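Local coordinates for protein GMP reductase (Trypanosoma brucei brucei, PDB 6JIG) that probably catalyses the NADPH-dependent reductive deamination of GMP to IMP, and is regulated allosterically through its CBS domain with changes of oligomeric state, at residues A245-D259 and L275-G289. The protein carries 1 engineered substitution. Numbering follows the deposited sequence.
Sequences AIRLVEAGADVLVVD and LKGDPRTASVDIIAG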
ATOM      1  N   ALA A 245     -27.743  16.911  39.623  1.00 42.01           N
ATOM      2  CA  ALA A 245     -27.675  15.755  40.513  1.00 40.52           C
ATOM      3  C   ALA A 245     -28.990  15.544  41.249  1.00 42.31           C
ATOM      4  O   ALA A 245     -29.481  14.413  41.367  1.00 38.58           O
ATOM      5  CB  ALA A 245     -26.544  15.941  41.519  1.00 40.39           C
ATOM      6  N   ILE A 246     -29.546  16.621  41.798  1.00 39.89           N
ATOM      7  CA  ILE A 246     -30.797  16.501  42.548  1.00 41.76           C
ATOM      8  C   ILE A 246     -31.883  15.913  41.663  1.00 37.16           C
ATOM      9  O   ILE A 246     -32.590  14.977  42.052  1.00 43.51           O
ATOM     10  CB  ILE A 246     -31.214  17.869  43.118  1.00 41.11           C
ATOM     11  CG1 ILE A 246     -30.382  18.210  44.353  1.00 45.12           C
ATOM     12  CG2 ILE A 246     -32.710  17.866  43.473  1.00 44.46           C
ATOM     13  CD1 ILE A 246     -30.179  19.717  44.562  1.00 44.79           C
ATOM     14  N   ARG A 247     -32.010  16.437  40.444  1.00 39.24           N
ATOM     15  CA  ARG A 247     -33.060  15.979  39.539  1.00 41.04           C
ATOM     16  C   ARG A 247     -32.814  14.558  39.036  1.00 43.83           C
ATOM     17  O   ARG A 247     -33.773  13.802  38.828  1.00 38.90           O
ATOM     18  CB  ARG A 247     -33.196  16.974  38.389  1.00 42.63           C
ATOM     19  CG  ARG A 247     -33.699  18.349  38.896  1.00 45.39           C
ATOM     20  CD  ARG A 247     -33.673  19.439  37.842  1.00 45.39           C
ATOM     21  NE  ARG A 247     -34.424  19.059  36.654  1.00 46.61           N
ATOM     22  CZ  ARG A 247     -34.476  19.787  35.542  1.00 51.54           C
ATOM     23  NH1 ARG A 247     -33.829  20.945  35.479  1.00 52.65           N
ATOM     24  NH2 ARG A 247     -35.168  19.355  34.491  1.00 49.77           N
ATOM     25  N   LEU A 248     -31.549  14.166  38.845  1.00 37.58           N
ATOM     26  CA  LEU A 248     -31.260  12.783  38.476  1.00 37.87           C
ATOM     27  C   LEU A 248     -31.684  11.816  39.573  1.00 37.90           C
ATOM     28  O   LEU A 248     -32.253  10.754  39.289  1.00 38.00           O
ATOM     29  CB  LEU A 248     -29.767  12.614  38.185  1.00 37.36           C
ATOM     30  CG  LEU A 248     -29.248  13.232  36.887  1.00 39.19           C
ATOM     31  CD1 LEU A 248     -27.721  13.276  36.893  1.00 36.84           C
ATOM     32  CD2 LEU A 248     -29.760  12.434  35.693  1.00 39.40           C
ATOM     33  N   VAL A 249     -31.387  12.153  40.830  1.00 38.67           N
ATOM     34  CA  VAL A 249     -31.784  11.281  41.931  1.00 40.24           C
ATOM     35  C   VAL A 249     -33.304  11.180  42.004  1.00 41.13           C
ATOM     36  O   VAL A 249     -33.859  10.089  42.184  1.00 40.73           O
ATOM     37  CB  VAL A 249     -31.167  11.773  43.254  1.00 40.97           C
ATOM     38  CG1 VAL A 249     -31.699  10.969  44.433  1.00 41.02           C
ATOM     39  CG2 VAL A 249     -29.641  11.633  43.199  1.00 40.15           C
ATOM     40  N   GLU A 250     -34.000  12.308  41.814  1.00 40.95           N
ATOM     41  CA  GLU A 250     -35.463  12.288  41.769  1.00 43.26           C
ATOM     42  C   GLU A 250     -35.980  11.410  40.642  1.00 43.91           C
ATOM     43  O   GLU A 250     -37.032  10.772  40.781  1.00 42.11           O
ATOM     44  CB  GLU A 250     -36.001  13.706  41.604  1.00 47.84           C
ATOM     45  CG  GLU A 250     -35.973  14.506  42.881  1.00 51.03           C
ATOM     46  CD  GLU A 250     -36.227  15.981  42.654  1.00 56.04           C
ATOM     47  OE1 GLU A 250     -36.530  16.376  41.499  1.00 57.51           O
ATOM     48  OE2 GLU A 250     -36.119  16.741  43.643  1.00 56.63           O
ATOM     49  N   ALA A 251     -35.261  11.362  39.519  1.00 41.88           N
ATOM     50  CA  ALA A 251     -35.681  10.537  38.397  1.00 41.00           C
ATOM     51  C   ALA A 251     -35.396   9.060  38.616  1.00 42.39           C
ATOM     52  O   ALA A 251     -35.934   8.229  37.878  1.00 42.23           O
ATOM     53  CB  ALA A 251     -35.008  11.012  37.106  1.00 45.99           C
ATOM     54  N   GLY A 252     -34.574   8.711  39.603  1.00 39.90           N
ATOM     55  CA  GLY A 252     -34.385   7.312  39.930  1.00 39.07           C
ATOM     56  C   GLY A 252     -32.946   6.825  39.865  1.00 39.23           C
ATOM     57  O   GLY A 252     -32.706   5.624  40.029  1.00 38.78           O
ATOM     58  N   ALA A 253     -31.990   7.732  39.622  1.00 39.12           N
ATOM     59  CA  ALA A 253     -30.575   7.353  39.565  1.00 38.67           C
ATOM     60  C   ALA A 253     -30.200   6.522  40.783  1.00 38.64           C
ATOM     61  O   ALA A 253     -30.474   6.908  41.921  1.00 39.56           O
ATOM     62  CB  ALA A 253     -29.690   8.603  39.500  1.00 35.40           C
ATOM     63  N   ASP A 254     -29.578   5.378  40.541  1.00 35.27           N
ATOM     64  CA  ASP A 254     -29.162   4.503  41.623  1.00 37.15           C
ATOM     65  C   ASP A 254     -27.786   4.849  42.171  1.00 39.96           C
ATOM     66  O   ASP A 254     -27.492   4.525  43.328  1.00 39.07           O
ATOM     67  CB  ASP A 254     -29.190   3.054  41.141  1.00 37.36           C
ATOM     68  CG  ASP A 254     -30.585   2.615  40.759  1.00 41.59           C
ATOM     69  OD1 ASP A 254     -31.414   2.507  41.690  1.00 40.52           O
ATOM     70  OD2 ASP A 254     -30.869   2.411  39.547  1.00 36.96           O
ATOM     71  N   VAL A 255     -26.940   5.485  41.357  1.00 38.44           N
ATOM     72  CA  VAL A 255     -25.657   6.036  41.782  1.00 37.29           C
ATOM     73  C   VAL A 255     -25.404   7.279  40.953  1.00 33.84           C
ATOM     74  O   VAL A 255     -25.904   7.418  39.830  1.00 35.28           O
ATOM     75  CB  VAL A 255     -24.459   5.060  41.612  1.00 37.14           C
ATOM     76  CG1 VAL A 255     -24.593   3.859  42.509  1.00 41.06           C
ATOM     77  CG2 VAL A 255     -24.322   4.612  40.160  1.00 39.30           C
ATOM     78  N   LEU A 256     -24.618   8.186  41.507  1.00 35.50           N
ATOM     79  CA  LEU A 256     -24.129   9.333  40.762  1.00 36.91           C
ATOM     80  C   LEU A 256     -22.629   9.177  40.554  1.00 35.17           C
ATOM     81  O   LEU A 256     -21.921   8.658  41.420  1.00 35.83           O
ATOM     82  CB  LEU A 256     -24.396  10.641  41.508  1.00 33.55           C
ATOM     83  CG  LEU A 256     -25.862  11.037  41.675  1.00 38.40           C
ATOM     84  CD1 LEU A 256     -25.952  12.258  42.564  1.00 37.19           C
ATOM     85  CD2 LEU A 256     -26.494  11.301  40.318  1.00 34.05           C
ATOM     86  N   VAL A 257     -22.143   9.649  39.411  1.00 33.97           N
ATOM     87  CA  VAL A 257     -20.717   9.585  39.097  1.00 33.85           C
ATOM     88  C   VAL A 257     -20.227  11.003  38.840  1.00 31.72           C
ATOM     89  O   VAL A 257     -20.554  11.598  37.807  1.00 37.32           O
ATOM     90  CB  VAL A 257     -20.424   8.679  37.894  1.00 36.43           C
ATOM     91  CG1 VAL A 257     -18.907   8.631  37.624  1.00 35.18           C
ATOM     92  CG2 VAL A 257     -21.015   7.276  38.108  1.00 34.85           C
ATOM     93  N   VAL A 258     -19.441  11.538  39.771  1.00 31.39           N
ATOM     94  CA  VAL A 258     -18.740  12.803  39.564  1.00 36.17           C
ATOM     95  C   VAL A 258     -17.569  12.520  38.639  1.00 37.88           C
ATOM     96  O   VAL A 258     -16.678  11.746  38.991  1.00 38.11           O
ATOM     97  CB  VAL A 258     -18.243  13.391  40.891  1.00 36.40           C
ATOM     98  CG1 VAL A 258     -17.451  14.661  40.629  1.00 40.54           C
ATOM     99  CG2 VAL A 258     -19.397  13.652  41.813  1.00 36.56           C
ATOM    100  N   ASP A 259     -17.553  13.154  37.467  1.00 37.13           N
ATOM    101  CA  ASP A 259     -16.612  12.750  36.422  1.00 41.37           C
ATOM    102  C   ASP A 259     -15.986  13.985  35.798  1.00 39.93           C
ATOM    103  O   ASP A 259     -16.650  14.714  35.054  1.00 39.98           O
ATOM    104  CB  ASP A 259     -17.299  11.891  35.358  1.00 43.98           C
ATOM    105  CG  ASP A 259     -16.295  11.164  34.463  1.00 46.41           C
ATOM    106  OD1 ASP A 259     -15.080  11.436  34.583  1.00 50.55           O
ATOM    107  OD2 ASP A 259     -16.704  10.333  33.634  1.00 46.34           O
ATOM    108  N   LEU A 275     -22.294  16.725  47.519  1.00 43.33           N
ATOM    109  CA  LEU A 275     -23.275  15.684  47.243  1.00 43.92           C
ATOM    110  C   LEU A 275     -23.554  14.841  48.481  1.00 44.91           C
ATOM    111  O   LEU A 275     -24.702  14.445  48.721  1.00 46.24           O
ATOM    112  CB  LEU A 275     -22.793  14.802  46.088  1.00 41.99           C
ATOM    113  CG  LEU A 275     -22.784  15.517  44.735  1.00 43.79           C
ATOM    114  CD1 LEU A 275     -21.993  14.703  43.722  1.00 42.12           C
ATOM    115  CD2 LEU A 275     -24.208  15.757  44.240  1.00 40.70           C
ATOM    116  N   LYS A 276     -22.526  14.545  49.276  1.00 43.11           N
ATOM    117  CA  LYS A 276     -22.771  13.799  50.503  1.00 45.23           C
ATOM    118  C   LYS A 276     -23.441  14.671  51.554  1.00 50.92           C
ATOM    119  O   LYS A 276     -24.106  14.143  52.450  1.00 52.01           O
ATOM    120  CB  LYS A 276     -21.466  13.218  51.074  1.00 46.12           C
ATOM    121  CG  LYS A 276     -20.690  12.260  50.149  1.00 46.29           C
ATOM    122  CD  LYS A 276     -21.445  10.955  49.891  1.00 44.60           C
ATOM    123  CE  LYS A 276     -21.126   9.881  50.916  1.00 42.65           C
ATOM    124  NZ  LYS A 276     -21.988   8.695  50.698  1.00 42.52           N
ATOM    125  N   GLY A 277     -23.289  15.993  51.454  1.00 48.26           N
ATOM    126  CA  GLY A 277     -23.835  16.890  52.456  1.00 53.61           C
ATOM    127  C   GLY A 277     -25.283  17.286  52.265  1.00 54.59           C
ATOM    128  O   GLY A 277     -25.875  17.861  53.185  1.00 54.35           O
ATOM    129  N   ASP A 278     -25.868  16.997  51.099  1.00 51.66           N
ATOM    130  CA  ASP A 278     -27.243  17.372  50.810  1.00 48.30           C
ATOM    131  C   ASP A 278     -28.133  16.143  50.863  1.00 50.00           C
ATOM    132  O   ASP A 278     -27.873  15.177  50.128  1.00 49.12           O
ATOM    133  CB  ASP A 278     -27.340  18.026  49.437  1.00 48.53           C
ATOM    134  CG  ASP A 278     -28.650  18.778  49.228  1.00 49.51           C
ATOM    135  OD1 ASP A 278     -29.725  18.197  49.466  1.00 49.34           O
ATOM    136  OD2 ASP A 278     -28.603  19.954  48.812  1.00 52.41           O
ATOM    137  N   PRO A 279     -29.190  16.134  51.685  1.00 47.50           N
ATOM    138  CA  PRO A 279     -30.071  14.950  51.738  1.00 45.53           C
ATOM    139  C   PRO A 279     -30.748  14.647  50.416  1.00 42.28           C
ATOM    140  O   PRO A 279     -31.151  13.499  50.197  1.00 46.00           O
ATOM    141  CB  PRO A 279     -31.102  15.323  52.818  1.00 48.63           C
ATOM    142  CG  PRO A 279     -30.450  16.403  53.615  1.00 50.18           C
ATOM    143  CD  PRO A 279     -29.608  17.176  52.637  1.00 51.23           C
ATOM    144  N   ARG A 280     -30.875  15.632  49.521  1.00 41.12           N
ATOM    145  CA  ARG A 280     -31.495  15.370  48.229  1.00 41.72           C
ATOM    146  C   ARG A 280     -30.616  14.508  47.322  1.00 43.37           C
ATOM    147  O   ARG A 280     -31.130  13.896  46.380  1.00 46.44           O
ATOM    148  CB  ARG A 280     -31.821  16.689  47.539  1.00 44.59           C
ATOM    149  CG  ARG A 280     -32.865  17.522  48.298  1.00 48.67           C
ATOM    150  CD  ARG A 280     -32.987  18.916  47.728  1.00 42.76           C
ATOM    151  NE  ARG A 280     -31.785  19.715  47.954  1.00 49.33           N
ATOM    152  CZ  ARG A 280     -31.615  20.946  47.489  1.00 50.76           C
ATOM    153  NH1 ARG A 280     -32.577  21.522  46.780  1.00 55.44           N
ATOM    154  NH2 ARG A 280     -30.487  21.601  47.727  1.00 51.06           N
ATOM    155  N   THR A 281     -29.312  14.447  47.579  1.00 44.99           N
ATOM    156  CA  THR A 281     -28.416  13.601  46.792  1.00 42.37           C
ATOM    157  C   THR A 281     -27.701  12.524  47.601  1.00 42.74           C
ATOM    158  O   THR A 281     -27.205  11.559  47.002  1.00 40.97           O
ATOM    159  CB  THR A 281     -27.360  14.461  46.078  1.00 42.68           C
ATOM    160  OG1 THR A 281     -26.779  15.374  47.011  1.00 42.37           O
ATOM    161  CG2 THR A 281     -28.002  15.261  44.960  1.00 41.15           C
ATOM    162  N   ALA A 282     -27.638  12.644  48.928  1.00 43.12           N
ATOM    163  CA  ALA A 282     -26.886  11.697  49.744  1.00 42.29           C
ATOM    164  C   ALA A 282     -27.592  10.363  49.908  1.00 39.49           C
ATOM    165  O   ALA A 282     -27.029   9.448  50.522  1.00 40.53           O
ATOM    166  CB  ALA A 282     -26.590  12.295  51.118  1.00 44.61           C
ATOM    167  N   SER A 283     -28.793  10.220  49.358  1.00 40.09           N
ATOM    168  CA  SER A 283     -29.483   8.944  49.392  1.00 41.53           C
ATOM    169  C   SER A 283     -28.897   7.924  48.427  1.00 41.13           C
ATOM    170  O   SER A 283     -29.312   6.764  48.475  1.00 36.40           O
ATOM    171  CB  SER A 283     -30.960   9.138  49.070  1.00 40.69           C
ATOM    172  OG  SER A 283     -31.107   9.845  47.847  1.00 43.45           O
ATOM    173  N   VAL A 284     -27.961   8.309  47.551  1.00 39.53           N
ATOM    174  CA  VAL A 284     -27.354   7.353  46.628  1.00 39.13           C
ATOM    175  C   VAL A 284     -25.834   7.436  46.729  1.00 37.11           C
ATOM    176  O   VAL A 284     -25.267   8.469  47.100  1.00 36.50           O
ATOM    177  CB  VAL A 284     -27.799   7.560  45.156  1.00 39.49           C
ATOM    178  CG1 VAL A 284     -29.339   7.493  45.024  1.00 42.31           C
ATOM    179  CG2 VAL A 284     -27.254   8.855  44.597  1.00 39.09           C
ATOM    180  N   ASP A 285     -25.183   6.320  46.413  1.00 37.39           N
ATOM    181  CA  ASP A 285     -23.726   6.275  46.400  1.00 38.52           C
ATOM    182  C   ASP A 285     -23.159   7.310  45.435  1.00 36.82           C
ATOM    183  O   ASP A 285     -23.692   7.527  44.343  1.00 36.64           O
ATOM    184  CB  ASP A 285     -23.251   4.881  46.005  1.00 36.30           C
ATOM    185  CG  ASP A 285     -23.225   3.911  47.175  1.00 39.89           C
ATOM    186  OD1 ASP A 285     -23.702   4.264  48.279  1.00 38.78           O
ATOM    187  OD2 ASP A 285     -22.740   2.784  46.979  1.00 39.54           O
ATOM    188  N   ILE A 286     -22.065   7.938  45.847  1.00 36.16           N
ATOM    189  CA  ILE A 286     -21.373   8.951  45.063  1.00 34.27           C
ATOM    190  C   ILE A 286     -20.029   8.358  44.643  1.00 35.00           C
ATOM    191  O   ILE A 286     -19.164   8.106  45.488  1.00 31.17           O
ATOM    192  CB  ILE A 286     -21.170  10.249  45.854  1.00 36.76           C
ATOM    193  CG1 ILE A 286     -22.499  10.733  46.465  1.00 35.38           C
ATOM    194  CG2 ILE A 286     -20.577  11.341  44.953  1.00 37.34           C
ATOM    195  CD1 ILE A 286     -23.591  10.976  45.435  1.00 36.90           C
ATOM    196  N   ILE A 287     -19.864   8.151  43.338  1.00 32.52           N
ATOM    197  CA  ILE A 287     -18.607   7.702  42.732  1.00 33.99           C
ATOM    198  C   ILE A 287     -17.908   8.929  42.167  1.00 32.37           C
ATOM    199  O   ILE A 287     -18.570   9.879  41.716  1.00 35.49           O
ATOM    200  CB  ILE A 287     -18.887   6.644  41.646  1.00 34.58           C
ATOM    201  CG1 ILE A 287     -19.624   5.448  42.270  1.00 36.89           C
ATOM    202  CG2 ILE A 287     -17.565   6.170  40.935  1.00 34.98           C
ATOM    203  CD1 ILE A 287     -20.194   4.470  41.256  1.00 40.02           C
ATOM    204  N   ALA A 288     -16.571   8.946  42.221  1.00 33.94           N
ATOM    205  CA  ALA A 288     -15.829  10.117  41.766  1.00 29.47           C
ATOM    206  C   ALA A 288     -14.554   9.691  41.046  1.00 34.27           C
ATOM    207  O   ALA A 288     -13.944   8.678  41.380  1.00 32.02           O
ATOM    208  CB  ALA A 288     -15.455  11.043  42.920  1.00 34.92           C
ATOM    209  N   GLY A 289     -14.165  10.495  40.067  1.00 34.20           N
ATOM    210  CA  GLY A 289     -12.941  10.293  39.306  1.00 34.37           C
ATOM    211  C   GLY A 289     -12.775  11.482  38.381  1.00 35.83           C
ATOM    212  O   GLY A 289     -13.587  12.415  38.399  1.00 35.72           O
TER
HETATM  213  O   HOH W   1     -33.277  14.444  44.759  1.00 45.55           O
HETATM  214  O   HOH W   2     -26.736   3.953  45.804  1.00 37.89           O
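Asp278 OD1, gripped by both the backbone N of Arg280 (2.8 Å, an Asx turn) and its NE, fixes the guanidinium against which Ile246 packs. Arg280 NH2 closes a side-on salt bridge to OD2, with both carboxylate oxygens close to the guanidinium plane. Ile246 CD1 sits over the centre of one guanidinium face, 3.5 Å from Arg280 CZ. A water donating to both Ile246 O and Arg280 O ties the two backbones beside this pair.

Deeper in, Thr281 OG1 bonds in the carbonyl plane, on a lone pair of Leu275 O, at 2.8 Å. A chi1 of 48° puts this OG1 between the backbone N and the carbonyl carbon, while the methyl CG2, anti to the carbonyl carbon, faces Ala245 CB and Ile246. Val249 CG2 and Val284 CG2 meet tip to tip, while Val284 CG2 also reaches Leu256 CG at 3.9 Å. Val258 CG2 is pressed on Leu275 CD1 at 3.4 Å, tighter than ordinary carbon contact.

Strands 255-259 and 285-289 run parallel, 21° apart. Their ladder alternates as parallel pairing requires: Leu256 N to Asp285 O, Ile287 N to Leu256 O, Val258 N to Ile287 O (2.7 Å) and Gly289 N to Val258 O. Before it, a water bridges Asp254 O and Asp285 N. Asp259, predicted to bind NAD(+), makes a salt bridge to Lys309 and a hydrogen bond to Asn53 through OD2, its side chain about 5 Å from the bound GMP.

This is a beta-alpha-beta unit of the TIM barrel, with helix 266-277 connecting the adjacent strands. Strand 232-235 bonds to the other side of 255-259, Val255 and Ile287 touch strand 37-40, and helix 81-93 packs on Arg247 and Leu248.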